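Local structure of DUF1893 domain-containing protein (Thermotoga maritima, 1VK9) at residues A76-K81 / E139-V144. The protein is of unknown function, but has a cytidine deaminase-like fold and binds zinc ions in the crystal. Numbering follows the deposited sequence.
Sequences ASFLLK and EIIRIV
F78 and I141 form the centre of a helix-helix packing in the cytidine deaminase-like fold, where helix 73-82 meets the C-terminal helix 137-145. The two segments run at 120° to each other, their axes 9.0 Å apart at closest approach, and no hydrogen bond joins them. I141 lays its CG1 methylene over one face of the F78 ring, a CH-pi contact 3.8 Å from CG1 to the ring centroid and only 14° off the ring normal. Its other branch, CG2, reaches F78 CE1 at 3.7 Å. With CG1 set beside the backbone N (chi1 -74°) and the chain then nearly extended, I141 passes across the ring face and carries CD1 on to helix 73-82, where CD1 touches both the carbonyl O of S77 and, at 3.6 Å, CB of K81. V144 meets the same ring at its edge, V144 CG1 lying 3.7 Å from F78 CE2, so the phenyl group is bounded on a face and at the rim by residues about one helical turn apart. S77, one residue before F78, rests against the branched side chain of I140, with S77 CB 3.7 Å from I140 CG2. The hydroxyl of S77 lies against the CG2 and CD1 methyls of I140, yet is satisfied within its own helix by a hydrogen bond with the carbonyl O of K73. Helix 49-57 closes over F78, with F55 edge-to-face against its ring and V51 and V52 alongside, while L99 of helix 94-102 touches S77 and V131 of helix 126-132 backs I140 and V144.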
ATOM      1  N   ALA A  76      -3.254  -2.848   1.607  1.00 31.17           N
ATOM      2  CA  ALA A  76      -2.680  -3.845   0.703  1.00 30.02           C
ATOM      3  C   ALA A  76      -3.599  -4.063  -0.513  1.00 31.39           C
ATOM      4  O   ALA A  76      -3.126  -4.098  -1.645  1.00 33.30           O
ATOM      5  CB  ALA A  76      -2.425  -5.143   1.425  1.00 27.92           C
ATOM      6  N   SER A  77      -4.905  -4.161  -0.274  1.00 30.78           N
ATOM      7  CA  SER A  77      -5.869  -4.372  -1.341  1.00 30.50           C
ATOM      8  C   SER A  77      -5.843  -3.233  -2.350  1.00 31.57           C
ATOM      9  O   SER A  77      -5.774  -3.462  -3.567  1.00 32.42           O
ATOM     10  CB  SER A  77      -7.277  -4.548  -0.778  1.00 30.37           C
ATOM     11  OG  SER A  77      -7.366  -5.739  -0.019  1.00 30.78           O
ATOM     12  N   PHE A  78      -5.901  -2.001  -1.857  1.00 31.97           N
ATOM     13  CA  PHE A  78      -5.843  -0.849  -2.749  1.00 30.90           C
ATOM     14  C   PHE A  78      -4.535  -0.865  -3.548  1.00 30.69           C
ATOM     15  O   PHE A  78      -4.544  -0.792  -4.787  1.00 30.47           O
ATOM     16  CB  PHE A  78      -5.983   0.441  -1.961  1.00 29.68           C
ATOM     17  CG  PHE A  78      -7.396   0.771  -1.596  1.00 29.64           C
ATOM     18  CD1 PHE A  78      -8.240   1.378  -2.511  1.00 30.20           C
ATOM     19  CD2 PHE A  78      -7.882   0.483  -0.343  1.00 24.68           C
ATOM     20  CE1 PHE A  78      -9.542   1.675  -2.178  1.00 26.39           C
ATOM     21  CE2 PHE A  78      -9.183   0.790  -0.005  1.00 26.63           C
ATOM     22  CZ  PHE A  78     -10.012   1.377  -0.925  1.00 26.91           C
ATOM     23  N   LEU A  79      -3.424  -1.006  -2.834  1.00 29.15           N
ATOM     24  CA  LEU A  79      -2.127  -0.990  -3.464  1.00 28.88           C
ATOM     25  C   LEU A  79      -1.986  -2.159  -4.479  1.00 29.19           C
ATOM     26  O   LEU A  79      -1.462  -1.951  -5.579  1.00 29.79           O
ATOM     27  CB  LEU A  79      -1.027  -0.958  -2.396  1.00 28.79           C
ATOM     28  CG  LEU A  79      -0.959   0.312  -1.519  1.00 30.07           C
ATOM     29  CD1 LEU A  79       0.070   0.181  -0.384  1.00 18.96           C
ATOM     30  CD2 LEU A  79      -0.689   1.582  -2.333  1.00 12.69           C
ATOM     31  N   LEU A  80      -2.487  -3.352  -4.140  1.00 26.10           N
ATOM     32  CA  LEU A  80      -2.400  -4.507  -5.041  1.00 26.26           C
ATOM     33  C   LEU A  80      -3.099  -4.217  -6.359  1.00 28.35           C
ATOM     34  O   LEU A  80      -2.572  -4.524  -7.444  1.00 30.23           O
ATOM     35  CB  LEU A  80      -3.017  -5.762  -4.430  1.00 23.32           C
ATOM     36  CG  LEU A  80      -2.145  -6.599  -3.489  1.00 28.90           C
ATOM     37  CD1 LEU A  80      -2.867  -7.881  -3.134  1.00 37.04           C
ATOM     38  CD2 LEU A  80      -0.801  -6.923  -4.078  1.00 22.22           C
ATOM     39  N   LYS A  81      -4.276  -3.606  -6.272  1.00 27.27           N
ATOM     40  CA  LYS A  81      -5.030  -3.296  -7.473  1.00 28.52           C
ATOM     41  C   LYS A  81      -4.274  -2.303  -8.361  1.00 30.02           C
ATOM     42  O   LYS A  81      -4.373  -2.362  -9.597  1.00 29.76           O
ATOM     43  CB  LYS A  81      -6.437  -2.797  -7.138  1.00 27.41           C
ATOM     44  CG  LYS A  81      -7.267  -2.362  -8.333  1.00 29.84           C
ATOM     45  CD  LYS A  81      -7.559  -3.538  -9.282  1.00 42.05           C
ATOM     46  CE  LYS A  81      -9.048  -3.795  -9.491  1.00 43.59           C
ATOM     47  NZ  LYS A  81      -9.493  -2.799 -10.450  1.00 35.29           N
ATOM     48  N   GLU A 139     -13.319  -6.972  -3.544  1.00 29.00           N
ATOM     49  CA  GLU A 139     -14.435  -6.868  -2.599  1.00 29.66           C
ATOM     50  C   GLU A 139     -14.043  -5.927  -1.448  1.00 30.64           C
ATOM     51  O   GLU A 139     -14.853  -5.121  -1.000  1.00 33.65           O
ATOM     52  CB  GLU A 139     -14.901  -8.250  -2.073  1.00 31.09           C
ATOM     53  CG  GLU A 139     -16.125  -8.864  -2.766  1.00 35.51           C
ATOM     54  N   ILE A 140     -12.798  -6.008  -0.996  1.00 29.09           N
ATOM     55  CA  ILE A 140     -12.305  -5.156   0.082  1.00 26.65           C
ATOM     56  C   ILE A 140     -12.303  -3.654  -0.247  1.00 27.76           C
ATOM     57  O   ILE A 140     -12.857  -2.858   0.507  1.00 29.19           O
ATOM     58  CB  ILE A 140     -10.922  -5.665   0.549  1.00 27.85           C
ATOM     59  CG1 ILE A 140     -11.082  -7.044   1.235  1.00 27.45           C
ATOM     60  CG2 ILE A 140     -10.249  -4.666   1.469  1.00 18.64           C
ATOM     61  CD1 ILE A 140      -9.821  -7.690   1.694  1.00 18.17           C
ATOM     62  N   ILE A 141     -11.674  -3.277  -1.357  1.00 27.65           N
ATOM     63  CA  ILE A 141     -11.746  -1.935  -1.934  1.00 26.85           C
ATOM     64  C   ILE A 141     -13.221  -1.424  -1.990  1.00 30.61           C
ATOM     65  O   ILE A 141     -13.543  -0.332  -1.526  1.00 33.21           O
ATOM     66  CB  ILE A 141     -11.105  -1.962  -3.373  1.00 24.74           C
ATOM     67  CG1 ILE A 141      -9.582  -2.050  -3.304  1.00 26.55           C
ATOM     68  CG2 ILE A 141     -11.468  -0.730  -4.188  1.00 22.00           C
ATOM     69  CD1 ILE A 141      -8.912  -2.690  -4.513  1.00 15.93           C
ATOM     70  N   ARG A 142     -14.115  -2.212  -2.564  1.00 31.11           N
ATOM     71  CA  ARG A 142     -15.510  -1.824  -2.633  1.00 32.17           C
ATOM     72  C   ARG A 142     -16.068  -1.507  -1.212  1.00 31.65           C
ATOM     73  O   ARG A 142     -16.598  -0.425  -0.992  1.00 34.02           O
ATOM     74  CB  ARG A 142     -16.325  -2.869  -3.440  1.00 30.84           C
ATOM     75  CG  ARG A 142     -17.860  -2.968  -3.107  1.00 51.84           C
ATOM     76  CD  ARG A 142     -18.747  -3.698  -4.174  1.00 65.31           C
ATOM     77  NE  ARG A 142     -18.158  -3.586  -5.512  1.00 75.42           N
ATOM     78  CZ  ARG A 142     -17.341  -4.481  -6.071  1.00 79.66           C
ATOM     79  NH1 ARG A 142     -17.020  -5.600  -5.427  1.00 83.43           N
ATOM     80  NH2 ARG A 142     -16.851  -4.260  -7.288  1.00 77.58           N
ATOM     81  N   ILE A 143     -15.923  -2.406  -0.243  1.00 31.25           N
ATOM     82  CA  ILE A 143     -16.487  -2.143   1.077  1.00 30.55           C
ATOM     83  C   ILE A 143     -15.816  -0.955   1.765  1.00 31.95           C
ATOM     84  O   ILE A 143     -16.502  -0.169   2.423  1.00 33.79           O
ATOM     85  CB  ILE A 143     -16.517  -3.406   2.002  1.00 30.89           C
ATOM     86  CG1 ILE A 143     -17.655  -3.283   3.026  1.00 31.75           C
ATOM     87  CG2 ILE A 143     -15.200  -3.589   2.735  1.00 24.43           C
ATOM     88  CD1 ILE A 143     -17.932  -4.543   3.880  1.00 35.06           C
ATOM     89  N   VAL A 144     -14.502  -0.797   1.613  1.00 30.79           N
ATOM     90  CA  VAL A 144     -13.847   0.344   2.253  1.00 31.18           C
ATOM     91  C   VAL A 144     -14.361   1.662   1.670  1.00 33.35           C
ATOM     92  O   VAL A 144     -14.632   2.613   2.413  1.00 33.93           O
ATOM     93  CB  VAL A 144     -12.316   0.283   2.193  1.00 30.41           C
ATOM     94  CG1 VAL A 144     -11.698   1.612   2.633  1.00 22.88           C
ATOM     95  CG2 VAL A 144     -11.814  -0.842   3.075  1.00 30.74           C
TER